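Local coordinates for amine Dehydrogenase (Pseudomonas putida, PDB 1JMX), which probably serves as the seven-bladed beta-propeller subunit of a quinohemoprotein-type amine dehydrogenase that oxidises primary amines and passes their electrons on to heme c, at residues M14-Y19 with T342-F347; D31-S36 with I332-G337; G313-L318 with G336-T341. One frame throughout, in Å; residues are numbered along the deposited sequence.

Contact 1: residues M14-Y19 with T342-F347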
loop_
_atom_site.group_PDB
_atom_site.type_symbol
_atom_site.label_atom_id
_atom_site.label_comp_id
_atom_site.label_asym_id
_atom_site.label_seq_id
_atom_site.Cartn_x
_atom_site.Cartn_y
_atom_site.Cartn_z
ATOM N N MET B 14 -1.366 34.371 12.485
ATOM C CA MET B 14 -1.193 32.933 12.349
ATOM C C MET B 14 -0.580 32.615 11.003
ATOM O O MET B 14 -1.012 33.137 9.979
ATOM C CB MET B 14 -2.539 32.215 12.451
ATOM C CG MET B 14 -2.472 30.717 12.142
ATOM S SD MET B 14 -4.109 29.946 12.061
ATOM C CE MET B 14 -4.278 29.472 13.730
ATOM N N ILE B 15 0.455 31.787 11.004
ATOM C CA ILE B 15 1.066 31.398 9.749
ATOM C C ILE B 15 0.721 29.957 9.425
ATOM O O ILE B 15 0.606 29.111 10.315
ATOM C CB ILE B 15 2.590 31.563 9.735
ATOM C CG1 ILE B 15 3.241 30.722 10.834
ATOM C CG2 ILE B 15 2.950 33.025 9.835
ATOM C CD1 ILE B 15 4.752 30.599 10.676
ATOM N N VAL B 16 0.495 29.710 8.142
ATOM C CA VAL B 16 0.177 28.384 7.639
ATOM C C VAL B 16 0.778 28.270 6.249
ATOM O O VAL B 16 0.791 29.235 5.489
ATOM C CB VAL B 16 -1.367 28.119 7.531
ATOM C CG1 VAL B 16 -1.998 28.019 8.900
ATOM C CG2 VAL B 16 -2.052 29.203 6.710
ATOM N N THR B 17 1.338 27.114 5.938
ATOM C CA THR B 17 1.890 26.921 4.612
ATOM C C THR B 17 0.875 26.125 3.782
ATOM O O THR B 17 0.180 25.246 4.282
ATOM C CB THR B 17 3.318 26.321 4.642
ATOM O OG1 THR B 17 3.304 25.044 5.289
ATOM C CG2 THR B 17 4.259 27.263 5.400
ATOM N N ASN B 18 0.808 26.488 2.513
ATOM C CA ASN B 18 -0.139 25.975 1.540
ATOM C C ASN B 18 0.651 25.275 0.449
ATOM O O ASN B 18 1.759 25.707 0.136
ATOM C CB ASN B 18 -0.851 27.205 0.997
ATOM C CG ASN B 18 -1.922 26.882 0.056
ATOM O OD1 ASN B 18 -3.037 26.570 0.452
ATOM N ND2 ASN B 18 -1.617 26.995 -1.228
ATOM N N TYR B 19 0.012 24.350 -0.265
ATOM C CA TYR B 19 0.736 23.571 -1.262
ATOM C C TYR B 19 1.631 24.097 -2.352
ATOM O O TYR B 19 2.825 23.712 -2.352
ATOM C CB TYR B 19 -0.036 22.392 -1.836
ATOM C CG TYR B 19 0.893 21.202 -1.879
ATOM C CD1 TYR B 19 0.839 20.228 -0.893
ATOM C CD2 TYR B 19 1.911 21.112 -2.843
ATOM C CE1 TYR B 19 1.762 19.206 -0.851
ATOM C CE2 TYR B 19 2.844 20.096 -2.806
ATOM C CZ TYR B 19 2.761 19.146 -1.806
ATOM O OH TYR B 19 3.673 18.125 -1.753
ATOM N N THR B 342 1.257 20.660 7.231
ATOM C CA THR B 342 1.628 21.952 7.813
ATOM C C THR B 342 1.060 22.144 9.223
ATOM O O THR B 342 0.010 21.594 9.558
ATOM C CB THR B 342 1.119 23.116 6.928
ATOM O OG1 THR B 342 1.754 24.333 7.323
ATOM C CG2 THR B 342 -0.381 23.296 7.083
ATOM N N THR B 343 1.758 22.921 10.047
ATOM C CA THR B 343 1.287 23.206 11.403
ATOM C C THR B 343 1.038 24.706 11.625
ATOM O O THR B 343 1.950 25.526 11.508
ATOM C CB THR B 343 2.205 22.566 12.524
ATOM O OG1 THR B 343 2.011 23.238 13.772
ATOM C CG2 THR B 343 3.636 22.610 12.168
ATOM N N PRO B 344 -0.238 25.086 11.832
ATOM C CA PRO B 344 -0.670 26.465 12.069
ATOM C C PRO B 344 0.009 27.020 13.317
ATOM O O PRO B 344 -0.121 26.462 14.398
ATOM C CB PRO B 344 -2.174 26.313 12.275
ATOM C CG PRO B 344 -2.507 25.152 11.396
ATOM C CD PRO B 344 -1.407 24.196 11.737
ATOM N N GLN B 345 0.702 28.139 13.153
ATOM C CA GLN B 345 1.454 28.778 14.232
ATOM C C GLN B 345 0.909 30.174 14.591
ATOM O O GLN B 345 0.867 31.069 13.743
ATOM C CB GLN B 345 2.915 28.868 13.790
ATOM C CG GLN B 345 3.931 28.242 14.710
ATOM C CD GLN B 345 3.658 26.798 15.052
ATOM O OE1 GLN B 345 4.269 25.886 14.499
ATOM N NE2 GLN B 345 2.802 26.585 16.033
ATOM N N VAL B 346 0.511 30.351 15.852
ATOM C CA VAL B 346 -0.052 31.614 16.341
ATOM C C VAL B 346 0.963 32.449 17.154
ATOM O O VAL B 346 1.682 31.916 18.005
ATOM C CB VAL B 346 -1.341 31.346 17.192
ATOM C CG1 VAL B 346 -1.991 32.650 17.626
ATOM C CG2 VAL B 346 -2.332 30.525 16.398
ATOM N N PHE B 347 1.002 33.757 16.893
ATOM C CA PHE B 347 1.926 34.666 17.582
ATOM C C PHE B 347 1.416 36.104 17.600
ATOM O O PHE B 347 0.565 36.472 16.796
ATOM C CB PHE B 347 3.305 34.648 16.898
ATOM C CG PHE B 347 3.306 35.229 15.505
ATOM C CD1 PHE B 347 3.673 36.555 15.289
ATOM C CD2 PHE B 347 2.911 34.460 14.411
ATOM C CE1 PHE B 347 3.639 37.105 14.006
ATOM C CE2 PHE B 347 2.874 35.001 13.130
ATOM C CZ PHE B 347 3.236 36.324 12.928
#
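M14 lies beside P344 and crosses V346 obliquely, its side chain on the same face of the sheet as V346. CB and CG pass over the backbone oxygen of Q345, with M14 CG 3.7 Å from Q345 O. CG stands anti to the backbone N (chi1 173°) and the chain stays extended before bending at chi3 (-90°), which brings SD alongside the ring of P344 and turns CE back to V346. There M14 CE meets V346 CG2 at 3.5 Å, tighter than ordinary van der Waals contact. A slim, flexible thioether suits such a turn between a proline and a branched valine. With an alanine in place of M14, the side of P344 and the V346 methyl would probably lose their close neighbour, opening a gap there. This pairing closes the beta-propeller: C-terminal strand 345-348 completes the sheet begun by strand 12-18 near the N-terminus, the family's "velcro" joint. Its antiparallel bonds run from I15 N to Q345 O (2.9 Å) and from Q345 N to I15 O (3.0 Å). On the other face I15 packs its CG1 against Q345 CB at 3.5 Å, while its CG2 touches the edge of the F347 ring. P344 lies opposite V16, where no N-H is needed for pairing with this strand; its CA makes a CA-H...O contact with I15 O, and its CB rests 3.8 Å from V16 CG1. Further along, T17 OG1 lies 2.7 Å from T342 OG1 and is also hydrogen-bonded to G46 O, so short, polar threonines serve where the strands part. M14 and P344 both touch A301 of the preceding blade; I15 and F347 reach M50 of the next.

Contact 2: residues D31-S36 with I332-G337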
loop_
_atom_site.group_PDB
_atom_site.type_symbol
_atom_site.label_atom_id
_atom_site.label_comp_id
_atom_site.label_asym_id
_atom_site.label_seq_id
_atom_site.Cartn_x
_atom_site.Cartn_y
_atom_site.Cartn_z
ATOM N N ASP B 31 -10.184 37.072 11.002
ATOM C CA ASP B 31 -10.241 35.751 10.391
ATOM C C ASP B 31 -10.146 35.832 8.881
ATOM O O ASP B 31 -10.894 35.171 8.161
ATOM C CB ASP B 31 -11.512 35.018 10.804
ATOM C CG ASP B 31 -11.403 34.416 12.177
ATOM O OD1 ASP B 31 -10.297 33.953 12.519
ATOM O OD2 ASP B 31 -12.412 34.406 12.914
ATOM N N THR B 32 -9.245 36.684 8.409
ATOM C CA THR B 32 -9.041 36.861 6.980
ATOM C C THR B 32 -7.545 36.807 6.673
ATOM O O THR B 32 -6.719 37.013 7.561
ATOM C CB THR B 32 -9.638 38.214 6.472
ATOM O OG1 THR B 32 -8.832 39.313 6.923
ATOM C CG2 THR B 32 -11.071 38.405 6.976
ATOM N N VAL B 33 -7.206 36.486 5.428
ATOM C CA VAL B 33 -5.814 36.419 5.005
ATOM C C VAL B 33 -5.229 37.833 4.941
ATOM O O VAL B 33 -5.705 38.689 4.192
ATOM C CB VAL B 33 -5.675 35.727 3.628
ATOM C CG1 VAL B 33 -4.210 35.692 3.194
ATOM C CG2 VAL B 33 -6.242 34.317 3.706
ATOM N N TYR B 34 -4.243 38.089 5.795
ATOM C CA TYR B 34 -3.588 39.390 5.847
ATOM C C TYR B 34 -2.664 39.590 4.647
ATOM O O TYR B 34 -2.722 40.622 3.969
ATOM C CB TYR B 34 -2.812 39.517 7.155
ATOM C CG TYR B 34 -2.279 40.900 7.397
ATOM C CD1 TYR B 34 -3.111 41.913 7.878
ATOM C CD2 TYR B 34 -0.941 41.207 7.141
ATOM C CE1 TYR B 34 -2.620 43.203 8.097
ATOM C CE2 TYR B 34 -0.440 42.492 7.357
ATOM C CZ TYR B 34 -1.286 43.481 7.835
ATOM O OH TYR B 34 -0.800 44.743 8.046
ATOM N N LYS B 35 -1.833 38.585 4.380
ATOM C CA LYS B 35 -0.899 38.613 3.256
ATOM C C LYS B 35 -0.403 37.204 2.925
ATOM O O LYS B 35 -0.561 36.271 3.710
ATOM C CB LYS B 35 0.291 39.549 3.544
ATOM C CG LYS B 35 1.234 39.060 4.641
ATOM C CD LYS B 35 2.293 40.090 5.001
ATOM C CE LYS B 35 3.210 40.376 3.831
ATOM N NZ LYS B 35 4.165 41.455 4.169
ATOM N N SER B 36 0.191 37.066 1.747
ATOM C CA SER B 36 0.716 35.790 1.289
ATOM C C SER B 36 2.125 35.990 0.766
ATOM O O SER B 36 2.424 36.999 0.136
ATOM C CB SER B 36 -0.163 35.221 0.168
ATOM O OG SER B 36 -1.511 35.096 0.591
ATOM N N ILE B 332 -11.896 29.766 6.770
ATOM C CA ILE B 332 -10.987 30.679 6.100
ATOM C C ILE B 332 -10.482 29.889 4.900
ATOM O O ILE B 332 -9.864 28.836 5.060
ATOM C CB ILE B 332 -9.790 31.065 7.012
ATOM C CG1 ILE B 332 -10.289 31.806 8.257
ATOM C CG2 ILE B 332 -8.779 31.925 6.240
ATOM C CD1 ILE B 332 -9.216 32.064 9.279
ATOM N N LYS B 333 -10.825 30.350 3.704
ATOM C CA LYS B 333 -10.385 29.687 2.482
ATOM C C LYS B 333 -9.033 30.276 2.084
ATOM O O LYS B 333 -8.914 31.483 1.879
ATOM C CB LYS B 333 -11.423 29.885 1.368
ATOM C CG LYS B 333 -11.033 29.337 -0.012
ATOM C CD LYS B 333 -10.925 27.819 -0.038
ATOM C CE LYS B 333 -12.259 27.135 0.291
ATOM N NZ LYS B 333 -12.157 25.637 0.259
ATOM N N LEU B 334 -8.009 29.429 2.043
ATOM C CA LEU B 334 -6.661 29.858 1.680
ATOM C C LEU B 334 -6.398 29.776 0.179
ATOM O O LEU B 334 -6.874 28.861 -0.498
ATOM C CB LEU B 334 -5.626 28.981 2.373
ATOM C CG LEU B 334 -5.591 28.921 3.890
ATOM C CD1 LEU B 334 -4.578 27.876 4.308
ATOM C CD2 LEU B 334 -5.238 30.284 4.437
ATOM N N PRO B 335 -5.654 30.749 -0.368
ATOM C CA PRO B 335 -5.347 30.722 -1.799
ATOM C C PRO B 335 -4.449 29.504 -2.082
ATOM O O PRO B 335 -3.605 29.150 -1.256
ATOM C CB PRO B 335 -4.577 32.032 -2.004
ATOM C CG PRO B 335 -5.178 32.936 -0.992
ATOM C CD PRO B 335 -5.277 32.042 0.227
ATOM N N GLY B 336 -4.651 28.855 -3.226
ATOM C CA GLY B 336 -3.840 27.701 -3.574
ATOM C C GLY B 336 -4.465 26.349 -3.281
ATOM O O GLY B 336 -5.659 26.157 -3.480
ATOM N N GLY B 337 -3.662 25.413 -2.789
ATOM C CA GLY B 337 -4.174 24.086 -2.508
ATOM C C GLY B 337 -4.018 23.537 -1.100
ATOM O O GLY B 337 -4.138 24.254 -0.108
#
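V33 sets one methyl, CG2, among the side chains of I332, L334 and P335, the nearest of them being L334 CD2 at 4.2 Å from V33 CG2. The next two contacts are hardly longer: V33 CG2 is 4.3 Å from I332 CG2 and equally far from P335 CD. A compact beta-branched residue fits here, since it offers a blunt hydrophobic knob without reaching far into the other segment. At the other end I332 leans on the D31 backbone, its CG1 3.4 Å from D31 O. CG1 is anti to the carbonyl carbon of I332 (chi1 -63°) and CD1 extends from it, which sets I332 CD1 4.0 Å from D31 CB, the two side chains running at about a right angle. What fixes D31 lies outside: OD2 forms a salt bridge with K308 and OD1 a hydrogen bond with Y310, so the carboxylate is tied to the neighbouring blade, while D31 and T32 together face D27 in a G1 beta bulge. I332 and L334 are held in turn by backbone bonds to L318 and N316, and L334 also packs on V16. With only van der Waals contacts between them, the touching parts, 31-33 and 332-335, run almost in the same direction, 7° apart, where two propeller blades adjoin: strand 32-38 is the outermost strand of the closing blade, and strand 327-333 the outermost of the blade before it.

Contact 3: residues G313-L318 with G336-T341; sequences GTFNDL and GGDMST
M339 turns its side chain toward residues 313-318: CG is anti to its own carbonyl carbon (chi1 -81°), chi2 is extended, and a bend at chi3 (-96°) folds CE inward. M339 SD thereby receives a weak hydrogen bond from G313 N at 3.4 Å, and M339 CE approaches D317 O at 3.1 Å before packing on L318 CD1. A methionine suits this place because one long unbranched chain can offer both a soft acceptor and an apolar end. N316 puts CG between its backbone N and carbonyl carbon (chi1 65°), and from there ND2 bonds to G336 O at 3.3 Å, arriving from above the carbonyl plane; OD1 of the same amide is held by K333. Backbone bonds join T314 and S340 both ways, T314 N to S340 O (3.1 Å) lying on a lone pair. M339 and S340 both face T314, a classic beta bulge, and M339 N bonds to F315 O at 3.0 Å, with a weak second bond to T314 O. G313 has positive phi, and a CB there would press on S340 O, which is consistent with glycine at this place. D338 lies beside F315, its OD2 3.8 Å from F315 CD2 at the ring edge, where the slightly positive C-H rim can meet a carboxylate. The backbone bonds and the N316 amide thus knit the loop to residues 313-318, while the D338 carboxylate and the hydroxyls of S340 and T314 bond another protein chain, and so probably help hold that subunit.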
loop_
_atom_site.group_PDB
_atom_site.type_symbol
_atom_site.label_atom_id
_atom_site.label_comp_id
_atom_site.label_asym_id
_atom_site.label_seq_id
_atom_site.Cartn_x
_atom_site.Cartn_y
_atom_site.Cartn_z
ATOM N N GLY B 313 -4.296 21.923 8.214
ATOM C CA GLY B 313 -3.753 20.731 7.591
ATOM C C GLY B 313 -4.775 20.211 6.597
ATOM O O GLY B 313 -5.848 20.798 6.459
ATOM N N THR B 314 -4.434 19.160 5.857
ATOM C CA THR B 314 -5.373 18.563 4.903
ATOM C C THR B 314 -5.602 19.378 3.605
ATOM O O THR B 314 -4.686 19.489 2.788
ATOM C CB THR B 314 -6.691 18.169 5.664
ATOM O OG1 THR B 314 -6.449 16.978 6.427
ATOM C CG2 THR B 314 -7.858 17.940 4.747
ATOM N N PHE B 315 -6.782 19.977 3.436
ATOM C CA PHE B 315 -7.111 20.740 2.245
ATOM C C PHE B 315 -6.678 22.190 2.406
ATOM O O PHE B 315 -5.791 22.480 3.199
ATOM C CB PHE B 315 -8.615 20.659 1.947
ATOM C CG PHE B 315 -9.083 19.300 1.496
ATOM C CD1 PHE B 315 -10.307 18.799 1.923
ATOM C CD2 PHE B 315 -8.315 18.527 0.635
ATOM C CE1 PHE B 315 -10.758 17.551 1.500
ATOM C CE2 PHE B 315 -8.764 17.279 0.209
ATOM C CZ PHE B 315 -9.983 16.795 0.643
ATOM N N ASN B 316 -7.330 23.100 1.686
ATOM C CA ASN B 316 -6.976 24.514 1.733
ATOM C C ASN B 316 -7.837 25.423 2.604
ATOM O O ASN B 316 -7.841 26.632 2.391
ATOM C CB ASN B 316 -6.901 25.093 0.315
ATOM C CG ASN B 316 -8.230 25.081 -0.384
ATOM O OD1 ASN B 316 -9.193 24.502 0.106
ATOM N ND2 ASN B 316 -8.293 25.718 -1.542
ATOM N N ASP B 317 -8.562 24.867 3.573
ATOM C CA ASP B 317 -9.380 25.710 4.440
ATOM C C ASP B 317 -9.170 25.503 5.938
ATOM O O ASP B 317 -8.916 24.386 6.400
ATOM C CB ASP B 317 -10.880 25.576 4.102
ATOM C CG ASP B 317 -11.467 24.228 4.509
ATOM O OD1 ASP B 317 -11.309 23.256 3.748
ATOM O OD2 ASP B 317 -12.097 24.138 5.580
ATOM N N LEU B 318 -9.210 26.609 6.679
ATOM C CA LEU B 318 -9.103 26.578 8.132
ATOM C C LEU B 318 -10.528 26.600 8.676
ATOM O O LEU B 318 -11.354 27.395 8.232
ATOM C CB LEU B 318 -8.403 27.828 8.688
ATOM C CG LEU B 318 -6.938 28.211 8.476
ATOM C CD1 LEU B 318 -6.025 27.071 8.868
ATOM C CD2 LEU B 318 -6.736 28.615 7.049
ATOM N N GLY B 336 -4.651 28.855 -3.226
ATOM C CA GLY B 336 -3.840 27.701 -3.574
ATOM C C GLY B 336 -4.465 26.349 -3.281
ATOM O O GLY B 336 -5.659 26.157 -3.480
ATOM N N GLY B 337 -3.662 25.413 -2.789
ATOM C CA GLY B 337 -4.174 24.086 -2.508
ATOM C C GLY B 337 -4.018 23.537 -1.100
ATOM O O GLY B 337 -4.138 24.254 -0.108
ATOM N N ASP B 338 -3.752 22.240 -1.028
ATOM C CA ASP B 338 -3.608 21.528 0.231
ATOM C C ASP B 338 -2.541 22.003 1.212
ATOM O O ASP B 338 -1.409 22.286 0.825
ATOM C CB ASP B 338 -3.377 20.047 -0.057
ATOM C CG ASP B 338 -4.578 19.375 -0.699
ATOM O OD1 ASP B 338 -5.403 20.040 -1.355
ATOM O OD2 ASP B 338 -4.684 18.154 -0.541
ATOM N N MET B 339 -2.914 22.046 2.492
ATOM C CA MET B 339 -2.014 22.423 3.575
ATOM C C MET B 339 -1.156 21.216 3.937
ATOM O O MET B 339 -0.082 21.354 4.519
ATOM C CB MET B 339 -2.808 22.852 4.815
ATOM C CG MET B 339 -3.327 24.274 4.777
ATOM S SD MET B 339 -4.039 24.784 6.348
ATOM C CE MET B 339 -5.785 24.470 6.066
ATOM N N SER B 340 -1.653 20.027 3.609
ATOM C CA SER B 340 -0.959 18.784 3.902
ATOM C C SER B 340 -0.560 18.681 5.386
ATOM O O SER B 340 -1.395 18.929 6.258
ATOM C CB SER B 340 0.237 18.613 2.974
ATOM O OG SER B 340 0.711 17.290 3.050
ATOM N N THR B 341 0.705 18.374 5.678
ATOM C CA THR B 341 1.154 18.227 7.072
ATOM C C THR B 341 1.611 19.500 7.779
ATOM O O THR B 341 2.262 19.424 8.812
ATOM C CB THR B 341 2.275 17.170 7.215
ATOM O OG1 THR B 341 3.442 17.607 6.509
ATOM C CG2 THR B 341 1.816 15.818 6.675
#

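The three contacts lie close together on one side of the propeller, contacts 1 and 2 with centres about 11 Å apart, 2 and 3 about 11 Å, and 1 and 3 about 10 Å. Their C-terminal halves form one run, 332-347, which leaves strand 327-333, passes through the loop of contact 3 and enters strand 345-348; contacts 2 and 3 share G336 and G337. The closing blade, whose sheet runs 32-38, 22-27, 12-18, 345-348, takes both N-terminal segments, 14-19 and 31-36, whereas strands 317-322 and 327-333 are neighbours in the preceding blade. Contacts 2 and 3 are nested in the loop closed by contact 1, so the passage from the preceding blade to the closing one is probably held in place where the ring is sealed.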